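Long-range contacts in BH1408 protein (Bacillus halodurans, PDB 4E0A), which probably transfers an acetyl group to an amino group of its substrate, as a member of the GNAT family of N-acetyltransferases: residues Gln84-Val89 with Gln121-Glu126; Val14-Thr19 with Cys95-Arg100; Ile2-Thr7 with Val56-Asp61; Val89-Leu94 with Leu108-Ile113. The protein carries 1 engineered substitution. All coordinates share one frame; numbering follows the deposited sequence.

Contact 1 (Gln84-Val89 with Gln121-Glu126); sequences QQRKTV and QVDAIE
Two donors grip Glu-126 OE2: Arg-86 NH2, at 3.0 Å in a salt bridge, and the side-chain amide of Gln-148. The nearly straight bond from Arg-86 leaves the guanidinium edge in its plane but meets the carboxylate from its anti side, tilted out of its plane, the groups turned 44° apart. With CG anti to the backbone N (chi1 -158°) and an extended chain, Arg-86 comes to Glu-126 from the opposite direction, NH2 passing Ala-124 CB at 3.6 Å. Glu-126 OE1 accepts a bond of 2.6 Å from a water that also lies 2.7 Å from Thr-88 OG1, while Thr-88 CG2 packs 3.8 Å from Glu-126 CD. Strands 86-96 and 124-130 are the parallel pair of a beta-alpha-beta crossover through helix 105-119, within the GNAT fold. Just ahead of the second strand, Asp-123 holds the backbone of Lys-87 twice: Asp-123 OD2 accepts from Lys-87 N at 2.8 Å, and Asp-123 N donates to Lys-87 O at 2.7 Å. Val-89 N bonds Ala-124 O and Val-89 O takes Glu-126 N. On the face of Val-89 and Ile-125, Val-89 CG2 meets Val-122 CG1 at 3.8 Å. Ala-124 to Glu-126 also pair antiparallel with a strand of the second subunit.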
loop_
_atom_site.group_PDB
_atom_site.type_symbol
_atom_site.label_atom_id
_atom_site.label_comp_id
_atom_site.label_asym_id
_atom_site.label_seq_id
_atom_site.Cartn_x
_atom_site.Cartn_y
_atom_site.Cartn_z
ATOM N N GLN A 84 0.832 -15.349 -6.900
ATOM C CA GLN A 84 1.528 -16.408 -6.179
ATOM C C GLN A 84 1.086 -16.384 -4.726
ATOM O O GLN A 84 0.760 -15.318 -4.192
ATOM C CB GLN A 84 3.049 -16.241 -6.260
ATOM C CG GLN A 84 3.609 -16.101 -7.674
ATOM C CD GLN A 84 3.600 -17.401 -8.473
ATOM O OE1 GLN A 84 3.033 -18.407 -8.052
ATOM N NE2 GLN A 84 4.235 -17.377 -9.641
ATOM N N GLN A 85 1.030 -17.565 -4.119
ATOM C CA GLN A 85 0.853 -17.692 -2.680
ATOM C C GLN A 85 2.043 -17.015 -2.000
ATOM O O GLN A 85 3.195 -17.188 -2.418
ATOM C CB GLN A 85 0.808 -19.169 -2.304
ATOM C CG GLN A 85 0.719 -19.442 -0.805
ATOM C CD GLN A 85 0.527 -20.914 -0.504
ATOM O OE1 GLN A 85 0.007 -21.663 -1.331
ATOM N NE2 GLN A 85 0.950 -21.340 0.684
ATOM N N ARG A 86 1.790 -16.260 -0.943
ATOM C CA ARG A 86 2.868 -15.487 -0.359
ATOM C C ARG A 86 2.868 -15.489 1.167
ATOM O O ARG A 86 1.834 -15.302 1.805
ATOM C CB ARG A 86 2.798 -14.059 -0.890
ATOM C CG ARG A 86 4.083 -13.315 -0.813
ATOM C CD ARG A 86 4.098 -12.215 -1.840
ATOM N NE ARG A 86 5.051 -11.181 -1.464
ATOM C CZ ARG A 86 6.350 -11.273 -1.685
ATOM N NH1 ARG A 86 6.835 -12.349 -2.289
ATOM N NH2 ARG A 86 7.156 -10.290 -1.305
ATOM N N LYS A 87 4.050 -15.679 1.735
ATOM C CA LYS A 87 4.234 -15.627 3.183
ATOM C C LYS A 87 5.254 -14.535 3.499
ATOM O O LYS A 87 6.380 -14.553 2.997
ATOM C CB LYS A 87 4.711 -16.994 3.697
ATOM C CG LYS A 87 4.729 -17.127 5.218
ATOM C CD LYS A 87 5.161 -18.531 5.657
ATOM C CE LYS A 87 4.992 -18.692 7.169
ATOM N NZ LYS A 87 5.429 -20.037 7.637
ATOM N N THR A 88 4.858 -13.560 4.309
ATOM C CA THR A 88 5.778 -12.484 4.653
ATOM C C THR A 88 5.741 -12.148 6.132
ATOM O O THR A 88 4.827 -12.555 6.864
ATOM C CB THR A 88 5.448 -11.165 3.891
ATOM O OG1 THR A 88 4.076 -10.809 4.104
ATOM C CG2 THR A 88 5.722 -11.303 2.388
ATOM N N VAL A 89 6.738 -11.388 6.559
ATOM C CA VAL A 89 6.648 -10.681 7.831
ATOM C C VAL A 89 6.331 -9.235 7.506
ATOM O O VAL A 89 7.043 -8.607 6.719
ATOM C CB VAL A 89 7.970 -10.732 8.610
ATOM C CG1 VAL A 89 7.910 -9.783 9.803
ATOM C CG2 VAL A 89 8.264 -12.142 9.065
ATOM N N GLN A 121 10.489 -19.165 7.702
ATOM C CA GLN A 121 10.682 -19.393 6.272
ATOM C C GLN A 121 9.819 -18.513 5.371
ATOM O O GLN A 121 9.227 -18.983 4.392
ATOM C CB GLN A 121 10.476 -20.874 5.941
ATOM C CG GLN A 121 11.530 -21.765 6.560
ATOM C CD GLN A 121 11.492 -23.165 6.005
ATOM O OE1 GLN A 121 10.535 -23.909 6.230
ATOM N NE2 GLN A 121 12.530 -23.535 5.259
ATOM N N VAL A 122 9.759 -17.227 5.700
ATOM C CA VAL A 122 8.969 -16.296 4.909
ATOM C C VAL A 122 9.690 -15.917 3.629
ATOM O O VAL A 122 10.914 -16.035 3.524
ATOM C CB VAL A 122 8.649 -15.027 5.701
ATOM C CG1 VAL A 122 8.107 -15.419 7.072
ATOM C CG2 VAL A 122 9.908 -14.170 5.840
ATOM N N ASP A 123 8.913 -15.456 2.660
ATOM C CA ASP A 123 9.443 -15.015 1.384
ATOM C C ASP A 123 10.134 -13.675 1.516
ATOM O O ASP A 123 11.086 -13.384 0.795
ATOM C CB ASP A 123 8.309 -14.888 0.362
ATOM C CG ASP A 123 7.610 -16.207 0.097
ATOM O OD1 ASP A 123 8.269 -17.133 -0.414
ATOM O OD2 ASP A 123 6.396 -16.312 0.369
ATOM N N ALA A 124 9.656 -12.838 2.431
ATOM C CA ALA A 124 10.165 -11.477 2.461
ATOM C C ALA A 124 9.720 -10.742 3.716
ATOM O O ALA A 124 8.751 -11.141 4.371
ATOM C CB ALA A 124 9.683 -10.715 1.209
ATOM N N ILE A 125 10.433 -9.672 4.045
ATOM C CA ILE A 125 9.961 -8.725 5.049
ATOM C C ILE A 125 9.398 -7.547 4.276
ATOM O O ILE A 125 10.004 -7.112 3.297
ATOM C CB ILE A 125 11.102 -8.236 5.935
ATOM C CG1 ILE A 125 11.693 -9.421 6.709
ATOM C CG2 ILE A 125 10.612 -7.154 6.897
ATOM C CD1 ILE A 125 12.939 -9.073 7.468
ATOM N N GLU A 126 8.234 -7.048 4.699
ATOM C CA GLU A 126 7.622 -5.892 4.062
ATOM C C GLU A 126 7.196 -4.857 5.106
ATOM O O GLU A 126 7.017 -5.192 6.275
ATOM C CB GLU A 126 6.411 -6.322 3.229
ATOM C CG GLU A 126 6.731 -7.331 2.131
ATOM C CD GLU A 126 5.509 -7.646 1.278
ATOM O OE1 GLU A 126 4.370 -7.459 1.770
ATOM O OE2 GLU A 126 5.686 -8.076 0.117
HETATM O O HOH W 1 3.173 -8.287 3.927
#

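Contact 2 (Val14-Thr19 with Cys95-Arg100); sequences VARLHT and CVDETR
Asp-97 reaches back from the end of strand 86-96 to helix 11-28, and each atom of its side chain finds a partner. Asp-97 CB sits 4.1 Å from Leu-17 CD1, a methyl that also touches CG. Because CG is anti to the backbone N (chi1 -172°), the carboxylate comes close to the helix. OD1 accepts from Gln-20 NE2, a turn beyond Arg-16, and takes a weak bond from Thr-99 N. Asp-97 OD2 lies 3.2 Å from Arg-16 NH2, with a weak bond from NH1. This salt bridge lies in the guanidinium plane but comes from above the carboxylate plane, 48° out of it. A bend at chi3 (66°) puts Leu-17 CD1 over one face of the arginine head. In the GNAT fold this is where the first helix packs against the end of the strand that leads into the glycine-rich, CoA-binding motif, probably beginning at Arg-101. With a methionine in place of Arg-16, Asp-97 OD2 would probably be left without its charged mate, and the carboxylate would rely on Gln-20 and the weak bond of Thr-99. Deeper in, Leu-17 CB packs 4.3 Å from Cys-95 CB, and Cys-95 SG lies 4.2 Å from His-18 CA. The Cys-95 side chain is about 6 Å from a bound phosphate, while His-18 ND1 turns to Thr-39.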
loop_
_atom_site.group_PDB
_atom_site.type_symbol
_atom_site.label_atom_id
_atom_site.label_comp_id
_atom_site.label_asym_id
_atom_site.label_seq_id
_atom_site.Cartn_x
_atom_site.Cartn_y
_atom_site.Cartn_z
ATOM N N VAL A 14 6.032 1.922 25.443
ATOM C CA VAL A 14 5.837 1.698 24.018
ATOM C C VAL A 14 4.901 2.756 23.423
ATOM O O VAL A 14 5.151 3.262 22.328
ATOM C CB VAL A 14 5.326 0.282 23.747
ATOM C CG1 VAL A 14 4.881 0.129 22.266
ATOM C CG2 VAL A 14 6.413 -0.732 24.121
ATOM N N ALA A 15 3.845 3.113 24.158
ATOM C CA ALA A 15 2.915 4.144 23.696
ATOM C C ALA A 15 3.596 5.500 23.488
ATOM O O ALA A 15 3.328 6.205 22.504
ATOM C CB ALA A 15 1.708 4.265 24.650
ATOM N N ARG A 16 4.476 5.857 24.412
ATOM C CA ARG A 16 5.193 7.125 24.344
ATOM C C ARG A 16 6.031 7.199 23.071
ATOM O O ARG A 16 6.033 8.213 22.357
ATOM C CB ARG A 16 6.083 7.289 25.582
ATOM C CG ARG A 16 6.932 8.559 25.573
ATOM C CD ARG A 16 7.781 8.678 26.829
ATOM N NE ARG A 16 8.805 7.637 26.933
ATOM C CZ ARG A 16 10.022 7.734 26.404
ATOM N NH1 ARG A 16 10.363 8.826 25.730
ATOM N NH2 ARG A 16 10.899 6.747 26.554
ATOM N N LEU A 17 6.735 6.112 22.777
ATOM C CA LEU A 17 7.501 6.022 21.535
ATOM C C LEU A 17 6.603 6.098 20.306
ATOM O O LEU A 17 6.940 6.773 19.338
ATOM C CB LEU A 17 8.311 4.722 21.496
ATOM C CG LEU A 17 9.715 4.740 22.107
ATOM C CD1 LEU A 17 9.816 5.547 23.387
ATOM C CD2 LEU A 17 10.153 3.299 22.350
ATOM N N HIS A 18 5.467 5.409 20.339
ATOM C CA HIS A 18 4.558 5.443 19.200
ATOM C C HIS A 18 4.094 6.874 18.932
ATOM O O HIS A 18 3.972 7.301 17.778
ATOM C CB HIS A 18 3.355 4.529 19.415
ATOM C CG HIS A 18 2.428 4.481 18.237
ATOM N ND1 HIS A 18 1.352 5.334 18.101
ATOM C CD2 HIS A 18 2.420 3.690 17.137
ATOM C CE1 HIS A 18 0.717 5.066 16.973
ATOM N NE2 HIS A 18 1.345 4.076 16.368
ATOM N N THR A 19 3.869 7.614 20.011
ATOM C CA THR A 19 3.413 8.997 19.913
ATOM C C THR A 19 4.424 9.940 19.248
ATOM O O THR A 19 4.021 10.800 18.460
ATOM C CB THR A 19 2.960 9.526 21.289
ATOM O OG1 THR A 19 1.791 8.800 21.685
ATOM C CG2 THR A 19 2.619 11.023 21.225
ATOM N N CYS A 95 9.803 1.816 16.055
ATOM C CA CYS A 95 10.137 3.132 16.576
ATOM C C CYS A 95 11.372 3.078 17.462
ATOM O O CYS A 95 11.481 2.216 18.329
ATOM C CB CYS A 95 8.969 3.696 17.392
ATOM S SG CYS A 95 7.352 3.646 16.575
ATOM N N VAL A 96 12.297 4.003 17.237
ATOM C CA VAL A 96 13.426 4.197 18.131
ATOM C C VAL A 96 13.227 5.567 18.767
ATOM O O VAL A 96 12.929 6.535 18.071
ATOM C CB VAL A 96 14.772 4.152 17.379
ATOM C CG1 VAL A 96 15.931 4.450 18.315
ATOM C CG2 VAL A 96 14.968 2.791 16.690
ATOM N N ASP A 97 13.345 5.623 20.092
ATOM C CA ASP A 97 13.187 6.853 20.863
ATOM C C ASP A 97 14.083 7.934 20.273
ATOM O O ASP A 97 15.293 7.715 20.113
ATOM C CB ASP A 97 13.596 6.565 22.320
ATOM C CG ASP A 97 13.288 7.720 23.280
ATOM O OD1 ASP A 97 13.081 8.867 22.841
ATOM O OD2 ASP A 97 13.279 7.470 24.507
ATOM N N GLU A 98 13.487 9.088 19.950
ATOM C CA GLU A 98 14.203 10.221 19.325
ATOM C C GLU A 98 15.588 10.497 19.922
ATOM O O GLU A 98 16.536 10.786 19.202
ATOM C CB GLU A 98 13.378 11.507 19.430
ATOM C CG GLU A 98 12.135 11.545 18.585
ATOM C CD GLU A 98 11.170 12.643 19.028
ATOM O OE1 GLU A 98 10.286 13.022 18.230
ATOM O OE2 GLU A 98 11.294 13.122 20.179
ATOM N N THR A 99 15.697 10.400 21.242
ATOM C CA THR A 99 16.931 10.756 21.940
ATOM C C THR A 99 17.962 9.627 21.989
ATOM O O THR A 99 19.096 9.833 22.432
ATOM C CB THR A 99 16.639 11.202 23.384
ATOM O OG1 THR A 99 16.216 10.072 24.160
ATOM C CG2 THR A 99 15.546 12.268 23.394
ATOM N N ARG A 100 17.572 8.437 21.539
ATOM C CA ARG A 100 18.462 7.282 21.609
ATOM C C ARG A 100 19.005 6.908 20.235
ATOM O O ARG A 100 19.722 5.918 20.087
ATOM C CB ARG A 100 17.748 6.084 22.232
ATOM C CG ARG A 100 17.220 6.324 23.645
ATOM C CD ARG A 100 18.330 6.771 24.590
ATOM N NE ARG A 100 19.525 5.946 24.450
ATOM C CZ ARG A 100 19.656 4.724 24.959
ATOM N NH1 ARG A 100 18.660 4.175 25.643
ATOM N NH2 ARG A 100 20.781 4.049 24.779
#

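Contact 3 (Ile2-Thr7 with Val56-Asp61); sequences IIREAT and VLVFVD
Ala-6 CB presses against Val-56 CG1 at 3.6 Å and Val-58 CG1 at 3.9 Å, the tight and buried end of the antiparallel pairing between strands 2-5 and 54-62. Phe-45 of helix 42-50 covers Ala-6 and Val-56 there. Ala-6 N closes this end with a 2.8 Å bond to Val-56 O, approaching from above the carbonyl plane. Arg-4 and Val-58, then Ile-2 and Val-60, follow as hydrogen-bonded pairs. Val-58 CG2 lies under one face of the Arg-4 guanidinium, 3.5 Å from NH1. Arg-4 starts with CG wedged between its backbone N and carbonyl carbon (chi1 55°), then runs extended over the valines, and its NH1 donates to Glu-5 O at 3.0 Å, the acceptor lying in the guanidinium plane, while forming a salt bridge with Asp-10. On the other face, Ile-3 CG1 meets the edge of the Phe-59 ring, 3.9 Å from CD2, the side chains crossing at about a right angle; both lie against helix 105-119. The looser, solvent side is held by Glu-5 and Ile-2. Glu-5 OE1 is tied only weakly through a water that accepts from Val-56 N at 3.0 Å, and Ile-2 CG1 lies alongside Val-60 CB at 4.0 Å. The first strand of the GNAT sheet is thus joined to its neighbour chiefly by backbone bonds and aliphatic contacts, with the charge of Arg-4 probably balanced by Asp-10.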
loop_
_atom_site.group_PDB
_atom_site.type_symbol
_atom_site.label_atom_id
_atom_site.label_comp_id
_atom_site.label_asym_id
_atom_site.label_seq_id
_atom_site.Cartn_x
_atom_site.Cartn_y
_atom_site.Cartn_z
ATOM N N ILE A 2 19.462 -5.485 26.199
ATOM C CA ILE A 2 18.801 -6.699 25.733
ATOM C C ILE A 2 17.677 -6.385 24.748
ATOM O O ILE A 2 17.089 -5.300 24.783
ATOM C CB ILE A 2 18.172 -7.527 26.894
ATOM C CG1 ILE A 2 17.048 -6.749 27.569
ATOM C CG2 ILE A 2 19.206 -7.973 27.938
ATOM C CD1 ILE A 2 16.298 -7.566 28.574
ATOM N N ILE A 3 17.405 -7.345 23.871
ATOM C CA ILE A 3 16.170 -7.404 23.106
ATOM C C ILE A 3 15.335 -8.578 23.635
ATOM O O ILE A 3 15.846 -9.677 23.841
ATOM C CB ILE A 3 16.449 -7.564 21.586
ATOM C CG1 ILE A 3 17.172 -6.318 21.067
ATOM C CG2 ILE A 3 15.147 -7.801 20.798
ATOM C CD1 ILE A 3 17.536 -6.381 19.593
ATOM N N ARG A 4 14.055 -8.330 23.885
ATOM C CA ARG A 4 13.151 -9.368 24.373
ATOM C C ARG A 4 11.767 -9.086 23.822
ATOM O O ARG A 4 11.511 -8.003 23.318
ATOM C CB ARG A 4 13.099 -9.383 25.905
ATOM C CG ARG A 4 12.738 -8.044 26.538
ATOM C CD ARG A 4 12.250 -8.239 27.976
ATOM N NE ARG A 4 11.963 -6.972 28.648
ATOM C CZ ARG A 4 10.813 -6.312 28.555
ATOM N NH1 ARG A 4 9.834 -6.789 27.801
ATOM N NH2 ARG A 4 10.643 -5.162 29.207
ATOM N N GLU A 5 10.871 -10.058 23.919
ATOM C CA GLU A 5 9.485 -9.792 23.593
ATOM C C GLU A 5 8.886 -8.887 24.646
ATOM O O GLU A 5 9.295 -8.903 25.802
ATOM C CB GLU A 5 8.681 -11.091 23.447
ATOM C CG GLU A 5 9.102 -11.915 22.238
ATOM C CD GLU A 5 8.018 -12.876 21.765
ATOM O OE1 GLU A 5 7.033 -13.092 22.502
ATOM O OE2 GLU A 5 8.153 -13.411 20.647
ATOM N N ALA A 6 7.928 -8.073 24.224
ATOM C CA ALA A 6 7.245 -7.164 25.124
ATOM C C ALA A 6 6.361 -7.923 26.106
ATOM O O ALA A 6 5.991 -9.087 25.887
ATOM C CB ALA A 6 6.400 -6.172 24.324
ATOM N N THR A 7 6.031 -7.263 27.201
ATOM C CA THR A 7 4.930 -7.725 28.032
ATOM C C THR A 7 3.899 -6.610 28.102
ATOM O O THR A 7 4.156 -5.478 27.674
ATOM C CB THR A 7 5.382 -8.102 29.454
ATOM O OG1 THR A 7 5.454 -6.922 30.261
ATOM C CG2 THR A 7 6.742 -8.790 29.425
ATOM N N VAL A 56 5.659 -8.602 19.440
ATOM C CA VAL A 56 6.171 -7.280 19.794
ATOM C C VAL A 56 7.533 -7.419 20.443
ATOM O O VAL A 56 7.692 -8.190 21.391
ATOM C CB VAL A 56 5.224 -6.538 20.733
ATOM C CG1 VAL A 56 5.736 -5.114 20.972
ATOM C CG2 VAL A 56 3.807 -6.529 20.143
ATOM N N LEU A 57 8.516 -6.697 19.908
ATOM C CA LEU A 57 9.905 -6.754 20.393
ATOM C C LEU A 57 10.276 -5.422 21.018
ATOM O O LEU A 57 9.871 -4.385 20.512
ATOM C CB LEU A 57 10.843 -7.003 19.219
ATOM C CG LEU A 57 10.684 -8.354 18.530
ATOM C CD1 LEU A 57 11.379 -8.347 17.162
ATOM C CD2 LEU A 57 11.259 -9.442 19.426
ATOM N N VAL A 58 11.030 -5.438 22.117
ATOM C CA VAL A 58 11.511 -4.192 22.716
ATOM C C VAL A 58 13.003 -4.261 22.977
ATOM O O VAL A 58 13.549 -5.328 23.253
ATOM C CB VAL A 58 10.808 -3.837 24.066
ATOM C CG1 VAL A 58 9.317 -3.558 23.867
ATOM C CG2 VAL A 58 11.032 -4.938 25.111
ATOM N N PHE A 59 13.653 -3.111 22.857
ATOM C CA PHE A 59 15.046 -2.959 23.210
ATOM C C PHE A 59 15.090 -2.245 24.557
ATOM O O PHE A 59 14.501 -1.172 24.712
ATOM C CB PHE A 59 15.781 -2.111 22.166
ATOM C CG PHE A 59 17.222 -1.857 22.516
ATOM C CD1 PHE A 59 17.591 -0.709 23.197
ATOM C CD2 PHE A 59 18.204 -2.780 22.181
ATOM C CE1 PHE A 59 18.913 -0.485 23.534
ATOM C CE2 PHE A 59 19.522 -2.556 22.510
ATOM C CZ PHE A 59 19.875 -1.402 23.184
ATOM N N VAL A 60 15.773 -2.837 25.537
ATOM C CA VAL A 60 15.872 -2.235 26.867
ATOM C C VAL A 60 17.326 -1.949 27.184
ATOM O O VAL A 60 18.163 -2.852 27.135
ATOM C CB VAL A 60 15.319 -3.159 27.983
ATOM C CG1 VAL A 60 15.428 -2.469 29.319
ATOM C CG2 VAL A 60 13.888 -3.574 27.697
ATOM N N ASP A 61 17.630 -0.696 27.508
ATOM C CA ASP A 61 19.011 -0.285 27.747
ATOM C C ASP A 61 19.170 0.380 29.105
ATOM O O ASP A 61 20.286 0.521 29.612
ATOM C CB ASP A 61 19.471 0.686 26.656
ATOM C CG ASP A 61 20.961 0.581 26.369
ATOM O OD1 ASP A 61 21.603 -0.391 26.835
ATOM O OD2 ASP A 61 21.491 1.463 25.664
HETATM O O HOH W 2 5.083 -10.672 21.475
#

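Contact 4 (Val89-Leu94 with Leu108-Ile113); sequences VYISDL and LIFEAI. With PO4 (phosphate ion), chain E.
Strand 89-94 and helix 108-113, in contact through Ile-91, Leu-94 and Ile-113, run nearly antiparallel at 157°, their axes 11.0 Å apart, with only side chains bridging the gap. Ile-91 CD1 stands 3.8 Å from Ile-113 CD1 and equally 3.8 Å from Phe-110 CE1, its side chain at about a right angle to that of the phenylalanine. Leu-94 CD1 enters beside them, 4.0 Å from Ile-113 CD1 and 4.0 Å from Ile-109 CG2, and lies near the plane of the Phe-110 ring at its edge. CG anti to the backbone N (chi1 -166°) carries the end of Leu-94 to the helix, where it slides past Ile-109 in the opposite direction. Val-89 CG1 adds a contact of 4.0 Å to Ile-113 CG2. Tyr-140 covers Leu-94 and Phe-110, and Leu-154 of the second subunit also packs on the ring. An alanine in place of Ile-91 is likely to open a gap between Phe-110 and Ile-113, setting the ring freer to shift. Between Ile-91 and Leu-94, Ser-92 and Asp-93 both face Val-71 in a classic beta bulge, as is usual in the fourth strand of GNAT enzymes. A phosphate, probably from the crystallisation liquor, rests here, taking a weak bond of 3.3 Å from Leu-94 N to its O1. The contact with the helix is thus made by apolar side chains alone, whereas the bulge offers backbone polarity, consistent with the place where acetyl-CoA binds in relatives.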
loop_
_atom_site.group_PDB
_atom_site.type_symbol
_atom_site.label_atom_id
_atom_site.label_comp_id
_atom_site.label_asym_id
_atom_site.label_seq_id
_atom_site.Cartn_x
_atom_site.Cartn_y
_atom_site.Cartn_z
ATOM N N VAL A 89 6.738 -11.388 6.559
ATOM C CA VAL A 89 6.648 -10.681 7.831
ATOM C C VAL A 89 6.331 -9.235 7.506
ATOM O O VAL A 89 7.043 -8.607 6.719
ATOM C CB VAL A 89 7.970 -10.732 8.610
ATOM C CG1 VAL A 89 7.910 -9.783 9.803
ATOM C CG2 VAL A 89 8.264 -12.142 9.065
ATOM N N TYR A 90 5.268 -8.700 8.096
ATOM C CA TYR A 90 4.924 -7.305 7.866
ATOM C C TYR A 90 5.213 -6.491 9.114
ATOM O O TYR A 90 4.688 -6.782 10.198
ATOM C CB TYR A 90 3.461 -7.150 7.489
ATOM C CG TYR A 90 3.081 -5.721 7.169
ATOM C CD1 TYR A 90 3.445 -5.144 5.958
ATOM C CD2 TYR A 90 2.370 -4.935 8.084
ATOM C CE1 TYR A 90 3.096 -3.826 5.653
ATOM C CE2 TYR A 90 2.035 -3.615 7.788
ATOM C CZ TYR A 90 2.394 -3.076 6.565
ATOM O OH TYR A 90 2.056 -1.771 6.254
ATOM N N ILE A 91 6.072 -5.492 8.969
ATOM C CA ILE A 91 6.410 -4.627 10.088
ATOM C C ILE A 91 5.409 -3.475 10.117
ATOM O O ILE A 91 5.470 -2.585 9.274
ATOM C CB ILE A 91 7.830 -4.055 9.943
ATOM C CG1 ILE A 91 8.871 -5.186 9.853
ATOM C CG2 ILE A 91 8.130 -3.123 11.102
ATOM C CD1 ILE A 91 10.270 -4.684 9.555
ATOM N N SER A 92 4.497 -3.496 11.083
ATOM C CA SER A 92 3.489 -2.443 11.214
ATOM C C SER A 92 4.002 -1.246 12.017
ATOM O O SER A 92 3.543 -0.121 11.830
ATOM C CB SER A 92 2.204 -3.005 11.834
ATOM O OG SER A 92 2.442 -3.463 13.152
ATOM N N ASP A 93 4.979 -1.485 12.888
ATOM C CA ASP A 93 5.596 -0.414 13.663
ATOM C C ASP A 93 7.066 -0.721 13.912
ATOM O O ASP A 93 7.436 -1.869 14.160
ATOM C CB ASP A 93 4.889 -0.254 15.013
ATOM C CG ASP A 93 3.395 -0.000 14.861
ATOM O OD1 ASP A 93 2.610 -0.984 14.863
ATOM O OD2 ASP A 93 3.018 1.180 14.704
ATOM N N LEU A 94 7.900 0.304 13.860
ATOM C CA LEU A 94 9.274 0.188 14.351
ATOM C C LEU A 94 9.757 1.571 14.746
ATOM O O LEU A 94 10.099 2.398 13.883
ATOM C CB LEU A 94 10.202 -0.461 13.309
ATOM C CG LEU A 94 11.589 -0.951 13.763
ATOM C CD1 LEU A 94 12.168 -1.950 12.779
ATOM C CD2 LEU A 94 12.589 0.205 13.982
ATOM N N LEU A 108 19.709 -3.334 15.374
ATOM C CA LEU A 108 19.606 -4.522 16.207
ATOM C C LEU A 108 18.174 -5.077 16.199
ATOM O O LEU A 108 17.971 -6.292 16.108
ATOM C CB LEU A 108 20.061 -4.231 17.638
ATOM C CG LEU A 108 21.573 -4.097 17.853
ATOM C CD1 LEU A 108 21.867 -3.640 19.261
ATOM C CD2 LEU A 108 22.274 -5.415 17.581
ATOM N N ILE A 109 17.189 -4.197 16.303
ATOM C CA ILE A 109 15.781 -4.636 16.245
ATOM C C ILE A 109 15.469 -5.281 14.894
ATOM O O ILE A 109 14.849 -6.347 14.822
ATOM C CB ILE A 109 14.801 -3.484 16.491
ATOM C CG1 ILE A 109 14.833 -3.065 17.967
ATOM C CG2 ILE A 109 13.369 -3.896 16.089
ATOM C CD1 ILE A 109 14.182 -4.069 18.857
ATOM N N PHE A 110 15.924 -4.644 13.821
ATOM C CA PHE A 110 15.685 -5.170 12.476
ATOM C C PHE A 110 16.333 -6.541 12.269
ATOM O O PHE A 110 15.754 -7.421 11.647
ATOM C CB PHE A 110 16.202 -4.201 11.413
ATOM C CG PHE A 110 15.652 -4.465 10.035
ATOM C CD1 PHE A 110 14.378 -4.012 9.683
ATOM C CD2 PHE A 110 16.402 -5.154 9.095
ATOM C CE1 PHE A 110 13.857 -4.233 8.416
ATOM C CE2 PHE A 110 15.893 -5.384 7.818
ATOM C CZ PHE A 110 14.621 -4.921 7.469
ATOM N N GLU A 111 17.543 -6.715 12.786
ATOM C CA GLU A 111 18.192 -8.016 12.738
ATOM C C GLU A 111 17.359 -9.095 13.432
ATOM O O GLU A 111 17.259 -10.217 12.938
ATOM C CB GLU A 111 19.604 -7.928 13.316
ATOM C CG GLU A 111 20.568 -7.301 12.327
ATOM C CD GLU A 111 21.834 -6.786 12.969
ATOM O OE1 GLU A 111 21.887 -6.717 14.215
ATOM O OE2 GLU A 111 22.772 -6.443 12.221
ATOM N N ALA A 112 16.748 -8.744 14.560
ATOM C CA ALA A 112 15.855 -9.663 15.256
ATOM C C ALA A 112 14.669 -10.041 14.367
ATOM O O ALA A 112 14.238 -11.193 14.337
ATOM C CB ALA A 112 15.360 -9.033 16.552
ATOM N N ILE A 113 14.151 -9.067 13.629
ATOM C CA ILE A 113 13.018 -9.322 12.741
ATOM C C ILE A 113 13.425 -10.262 11.605
ATOM O O ILE A 113 12.679 -11.176 11.264
ATOM C CB ILE A 113 12.404 -8.016 12.219
ATOM C CG1 ILE A 113 11.867 -7.189 13.403
ATOM C CG2 ILE A 113 11.281 -8.283 11.219
ATOM C CD1 ILE A 113 11.387 -5.817 13.024
HETATM P P PO4 E . 7.012 1.049 9.781
HETATM O O1 PO4 E . 6.468 1.417 11.139
HETATM O O2 PO4 E . 8.051 2.056 9.334
HETATM O O3 PO4 E . 7.648 -0.314 9.851
HETATM O O4 PO4 E . 5.871 1.008 8.793
#

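How the contacts relate
Contacts 2 and 4 are buried, whereas contacts 1 and 3 are only partly so, at strands 124-130 and 2-5, the outermost of the sheet within the chain. Strand 86-96 serves contacts 1, 4 and 2 in turn, and contact 4 is nested inside the loop that contact 1 closes; the two share Val-89. Contacts 1 and 3 rest on strand pairing, parallel and antiparallel respectively, contact 1 adding a salt bridge across the strands, contact 4 on aliphatic and aromatic packing alone, and contact 2 on a salt bridge beside a small apolar patch. Helix 108-113 also touches contact 3, Ile-113 meeting Leu-57. Contacts 2 and 3 are joined by the salt bridge of Arg-100 and Asp-61.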